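Side-chain contacts in pterin-4-alpha-carbinolamine dehydratase MoaB2 (Mycobacterium marinum, PDB 3RFQ), which probably takes part in molybdenum cofactor biosynthesis as a MogA/MoaB-family protein with a probable molybdopterin-binding domain: residues C[81-86]-C[112-117]; C[120-125]-C[150-155]. All blocks are in the same frame, centred on the assembly; numbering follows the deposited sequence.

Interaction 1: C[81-86]-C[112-117]; sequences ALNTAV and REILDR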
loop_
_atom_site.group_PDB
_atom_site.type_symbol
_atom_site.label_atom_id
_atom_site.label_comp_id
_atom_site.label_asym_id
_atom_site.label_seq_id
_atom_site.Cartn_x
_atom_site.Cartn_y
_atom_site.Cartn_z
ATOM N N ALA C 81 12.755 -0.082 -32.753
ATOM C CA ALA C 81 11.355 -0.487 -32.731
ATOM C C ALA C 81 10.492 0.599 -32.070
ATOM O O ALA C 81 9.383 0.884 -32.527
ATOM C CB ALA C 81 11.187 -1.816 -32.017
ATOM N N LEU C 82 11.010 1.213 -31.009
ATOM C CA LEU C 82 10.268 2.245 -30.303
ATOM C C LEU C 82 10.141 3.517 -31.107
ATOM O O LEU C 82 9.060 4.124 -31.105
ATOM C CB LEU C 82 10.872 2.559 -28.933
ATOM C CG LEU C 82 10.981 1.399 -27.945
ATOM C CD1 LEU C 82 11.889 1.819 -26.783
ATOM C CD2 LEU C 82 9.599 0.954 -27.476
ATOM N N ASN C 83 11.223 3.926 -31.775
ATOM C CA ASN C 83 11.232 5.148 -32.580
ATOM C C ASN C 83 10.232 5.051 -33.737
ATOM O O ASN C 83 9.499 6.005 -34.029
ATOM C CB ASN C 83 12.632 5.456 -33.125
ATOM C CG ASN C 83 13.509 6.267 -32.143
ATOM O OD1 ASN C 83 13.007 7.008 -31.286
ATOM N ND2 ASN C 83 14.834 6.150 -32.300
ATOM N N THR C 84 10.209 3.893 -34.391
ATOM C CA THR C 84 9.277 3.622 -35.482
ATOM C C THR C 84 7.828 3.788 -34.997
ATOM O O THR C 84 7.028 4.469 -35.656
ATOM C CB THR C 84 9.520 2.207 -36.065
ATOM O OG1 THR C 84 10.826 2.181 -36.633
ATOM C CG2 THR C 84 8.509 1.850 -37.144
ATOM N N ALA C 85 7.508 3.208 -33.838
ATOM C CA ALA C 85 6.163 3.365 -33.269
ATOM C C ALA C 85 5.835 4.830 -32.962
ATOM O O ALA C 85 4.745 5.313 -33.291
ATOM C CB ALA C 85 5.975 2.502 -32.048
ATOM N N VAL C 86 6.784 5.542 -32.358
ATOM C CA VAL C 86 6.584 6.967 -32.064
ATOM C C VAL C 86 6.334 7.766 -33.355
ATOM O O VAL C 86 5.328 8.506 -33.452
ATOM C CB VAL C 86 7.760 7.558 -31.246
ATOM C CG1 VAL C 86 7.638 9.085 -31.126
ATOM C CG2 VAL C 86 7.823 6.887 -29.851
ATOM N N ARG C 112 15.052 4.975 -22.169
ATOM C CA ARG C 112 15.396 6.297 -21.627
ATOM C C ARG C 112 15.791 7.294 -22.716
ATOM O O ARG C 112 15.445 8.468 -22.632
ATOM C CB ARG C 112 16.554 6.180 -20.622
ATOM C CG ARG C 112 16.752 7.419 -19.738
ATOM C CD ARG C 112 17.776 7.134 -18.622
ATOM N NE ARG C 112 17.323 6.122 -17.650
ATOM C CZ ARG C 112 17.892 4.930 -17.439
ATOM N NH1 ARG C 112 18.965 4.546 -18.128
ATOM N NH2 ARG C 112 17.387 4.114 -16.526
ATOM N N GLU C 113 16.516 6.807 -23.720
ATOM C CA GLU C 113 17.035 7.633 -24.808
ATOM C C GLU C 113 15.961 8.287 -25.654
ATOM O O GLU C 113 16.131 9.415 -26.122
ATOM C CB GLU C 113 17.928 6.798 -25.720
ATOM C CG GLU C 113 19.340 6.710 -25.242
ATOM C CD GLU C 113 19.944 8.088 -25.008
ATOM O OE1 GLU C 113 20.147 8.819 -26.018
ATOM O OE2 GLU C 113 20.193 8.422 -23.813
ATOM N N ILE C 114 14.863 7.574 -25.855
ATOM C CA ILE C 114 13.794 8.096 -26.677
ATOM C C ILE C 114 12.697 8.831 -25.893
ATOM O O ILE C 114 11.875 9.485 -26.521
ATOM C CB ILE C 114 13.212 7.024 -27.620
ATOM C CG1 ILE C 114 12.610 5.855 -26.846
ATOM C CG2 ILE C 114 14.302 6.497 -28.505
ATOM C CD1 ILE C 114 11.154 5.969 -26.609
ATOM N N LEU C 115 12.678 8.752 -24.557
ATOM C CA LEU C 115 11.649 9.475 -23.779
ATOM C C LEU C 115 11.862 10.994 -23.728
ATOM O O LEU C 115 12.983 11.454 -23.546
ATOM C CB LEU C 115 11.528 8.912 -22.374
ATOM C CG LEU C 115 10.961 7.493 -22.211
ATOM C CD1 LEU C 115 10.939 7.138 -20.722
ATOM C CD2 LEU C 115 9.572 7.347 -22.846
ATOM N N ASP C 116 10.791 11.771 -23.901
ATOM C CA ASP C 116 10.874 13.232 -23.707
ATOM C C ASP C 116 10.736 13.562 -22.224
ATOM O O ASP C 116 11.405 14.462 -21.704
ATOM C CB ASP C 116 9.812 13.999 -24.525
ATOM C CG ASP C 116 10.037 13.908 -26.031
ATOM O OD1 ASP C 116 11.208 13.818 -26.468
ATOM O OD2 ASP C 116 9.034 13.931 -26.793
ATOM N N ARG C 117 9.841 12.847 -21.551
ATOM C CA ARG C 117 9.737 12.961 -20.113
ATOM C C ARG C 117 9.203 11.671 -19.485
ATOM O O ARG C 117 8.542 10.863 -20.140
ATOM C CB ARG C 117 8.909 14.200 -19.722
ATOM C CG ARG C 117 7.480 14.204 -20.197
ATOM C CD ARG C 117 7.034 15.629 -20.503
ATOM N NE ARG C 117 5.705 15.596 -21.116
ATOM C CZ ARG C 117 5.458 15.594 -22.433
ATOM N NH1 ARG C 117 6.459 15.650 -23.316
ATOM N NH2 ARG C 117 4.201 15.548 -22.871
#
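An amide oxygen pressed against a methyl group is the odd thing here: Asn83 OD1 lies 3.1 Å from Ile114 CG2, a tight polar-to-apolar contact and not a hydrogen bond. The two side chains run antiparallel alongside one another, and the same oxygen is 3.7 Å from Ile114 CB. Ile114 places its longer branch, CG1, between its own backbone N and carbonyl carbon (chi1 61°), which sends CG1 and CD1 to Leu82 while CG2 goes to the amide. Leu82 crosses the isoleucine at about a right angle. Its CD1 methyl comes 4.1 Å from Ile114 CG1, and Ile114 CD1 reaches back to Leu82 CB. Helices 75-87 and 107-114 meet at this point on one face of the central sheet of a three-layer alpha/beta/alpha fold, where Leu82 also rests on Val93 of strand 92-96. Arg79, one turn earlier on the same helix as Asn83, also touches Ile114. The carbonyl oxygen of Ile114 is hydrogen-bonded to Ser148 OG, and Asp116 and Arg117 follow in a classic beta bulge, both facing Val147.

Interaction 2: C[120-125]-C[150-155]; sequences LGIAEA and STLVVN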
loop_
_atom_site.group_PDB
_atom_site.type_symbol
_atom_site.label_atom_id
_atom_site.label_comp_id
_atom_site.label_asym_id
_atom_site.label_seq_id
_atom_site.Cartn_x
_atom_site.Cartn_y
_atom_site.Cartn_z
ATOM N N LEU C 120 7.007 8.907 -13.524
ATOM C CA LEU C 120 7.473 8.041 -12.434
ATOM C C LEU C 120 6.349 7.240 -11.774
ATOM O O LEU C 120 6.566 6.102 -11.366
ATOM C CB LEU C 120 8.279 8.839 -11.370
ATOM C CG LEU C 120 9.581 9.521 -11.821
ATOM C CD1 LEU C 120 10.359 10.220 -10.665
ATOM C CD2 LEU C 120 10.505 8.544 -12.547
ATOM N N GLY C 121 5.155 7.837 -11.677
ATOM C CA GLY C 121 4.054 7.208 -10.985
ATOM C C GLY C 121 3.572 5.896 -11.588
ATOM O O GLY C 121 3.048 5.036 -10.869
ATOM N N ILE C 122 3.734 5.734 -12.896
ATOM C CA ILE C 122 3.349 4.498 -13.549
ATOM C C ILE C 122 4.276 3.363 -13.122
ATOM O O ILE C 122 3.802 2.332 -12.639
ATOM C CB ILE C 122 3.283 4.625 -15.105
ATOM C CG1 ILE C 122 2.075 5.469 -15.534
ATOM C CG2 ILE C 122 3.189 3.229 -15.767
ATOM C CD1 ILE C 122 2.124 5.917 -17.003
ATOM N N ALA C 123 5.588 3.557 -13.314
ATOM C CA ALA C 123 6.596 2.575 -12.879
ATOM C C ALA C 123 6.477 2.264 -11.367
ATOM O O ALA C 123 6.646 1.100 -10.944
ATOM C CB ALA C 123 8.019 3.062 -13.222
ATOM N N GLU C 124 6.182 3.288 -10.551
ATOM C CA GLU C 124 6.038 3.037 -9.119
ATOM C C GLU C 124 4.810 2.185 -8.811
ATOM O O GLU C 124 4.846 1.369 -7.905
ATOM C CB GLU C 124 5.958 4.328 -8.298
ATOM C CG GLU C 124 7.147 5.222 -8.434
ATOM C CD GLU C 124 6.889 6.620 -7.921
ATOM O OE1 GLU C 124 5.746 6.932 -7.460
ATOM O OE2 GLU C 124 7.850 7.416 -7.952
ATOM N N ALA C 125 3.718 2.408 -9.544
ATOM C CA ALA C 125 2.475 1.701 -9.265
ATOM C C ALA C 125 2.626 0.260 -9.714
ATOM O O ALA C 125 2.169 -0.631 -9.023
ATOM C CB ALA C 125 1.242 2.394 -9.962
ATOM N N SER C 150 4.071 12.154 -28.932
ATOM C CA SER C 150 2.720 11.995 -28.399
ATOM C C SER C 150 2.405 10.548 -27.986
ATOM O O SER C 150 1.242 10.178 -27.794
ATOM C CB SER C 150 1.695 12.504 -29.418
ATOM O OG SER C 150 1.835 13.905 -29.539
ATOM N N THR C 151 3.454 9.747 -27.828
ATOM C CA THR C 151 3.297 8.342 -27.528
ATOM C C THR C 151 3.670 8.014 -26.099
ATOM O O THR C 151 4.781 8.326 -25.654
ATOM C CB THR C 151 4.159 7.473 -28.478
ATOM O OG1 THR C 151 3.759 7.713 -29.841
ATOM C CG2 THR C 151 4.000 5.979 -28.148
ATOM N N LEU C 152 2.752 7.354 -25.398
ATOM C CA LEU C 152 3.039 6.782 -24.076
ATOM C C LEU C 152 3.737 5.418 -24.238
ATOM O O LEU C 152 3.239 4.560 -24.954
ATOM C CB LEU C 152 1.743 6.668 -23.230
ATOM C CG LEU C 152 1.829 5.905 -21.887
ATOM C CD1 LEU C 152 2.777 6.562 -20.833
ATOM C CD2 LEU C 152 0.423 5.673 -21.291
ATOM N N VAL C 153 4.887 5.234 -23.591
ATOM C CA VAL C 153 5.662 3.981 -23.663
ATOM C C VAL C 153 5.829 3.449 -22.244
ATOM O O VAL C 153 6.250 4.178 -21.357
ATOM C CB VAL C 153 7.086 4.239 -24.209
ATOM C CG1 VAL C 153 7.950 2.945 -24.244
ATOM C CG2 VAL C 153 7.033 4.944 -25.586
ATOM N N VAL C 154 5.499 2.184 -22.045
ATOM C CA VAL C 154 5.590 1.535 -20.729
ATOM C C VAL C 154 6.367 0.234 -20.873
ATOM O O VAL C 154 6.052 -0.557 -21.751
ATOM C CB VAL C 154 4.157 1.284 -20.149
ATOM C CG1 VAL C 154 4.227 0.560 -18.772
ATOM C CG2 VAL C 154 3.403 2.646 -20.021
ATOM N N ASN C 155 7.421 0.032 -20.084
ATOM C CA ASN C 155 8.179 -1.220 -20.132
ATOM C C ASN C 155 7.651 -2.124 -19.042
ATOM O O ASN C 155 7.656 -1.749 -17.865
ATOM C CB ASN C 155 9.675 -1.034 -19.829
ATOM C CG ASN C 155 10.388 0.024 -20.693
ATOM O OD1 ASN C 155 11.214 0.747 -20.154
ATOM N ND2 ASN C 155 10.137 0.073 -22.020
#
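This is a wholly apolar helix-on-sheet contact, deep in the chain, where Ile122 of helix 120-132 packs on strand 151-156 of the central sheet. Ile122 is buried and meets two alternate residues of the strand, Leu152 and Val154, one with each of its branches. The longer branch ends in CD1, 3.9 Å from Leu152 CD1. The shorter one, CG2, is anti to the Ile122 backbone N and faces Val154, with CG1 of that valine 4.2 Å away. The isoleucine passes Leu152 at a slant and Val154 at close to a right angle, so it lies across the strand's side chains with a methyl on each. On the strand, Leu152 CG, which bears the touching CD1 methyl, and Val154 CG1, itself the touching methyl, are both anti to their own backbone nitrogens (chi1 172° and 178°). Leu140 of a second subunit reaches Ile122 too, and two residues on, about half a turn round the helix, Glu124 forms a salt bridge with Arg127 of that subunit. Val153, between Leu152 and Val154 in sequence, turns to the other face of the sheet and touches Thr111 of helix 107-114. Backbone bonds from Leu152 and Val154 to strand 92-96, and from Val153 to Gly146 of strand 145-148, place the strand inside the sheet. Helix 160-180 lies beside helix 120-132: its Leu173 packs on Ile122, and its Ile177 touches both Ile122 and Leu152.

In the fold
Interaction 1 comes first along the chain and closes before interaction 2 opens; their centres are about 12 Å apart. They lie on opposite faces of the mixed sheet: helices 75-87 and 107-114 meet on one, helix 120-132 packs on the other. Strand 151-156 joins them, since Val153 touches Leu82 and Leu115 while its neighbours Leu152 and Val154 face interaction 2. The two contacts thus lie on the two sides of the central sheet of one alpha/beta/alpha sandwich, inside the probable molybdopterin-binding domain. More residues of interaction 2 than of interaction 1 are within reach of a second subunit, and its helix 120-132 goes on to Ser129, which together with Asp165 lies at the bound sodium ion.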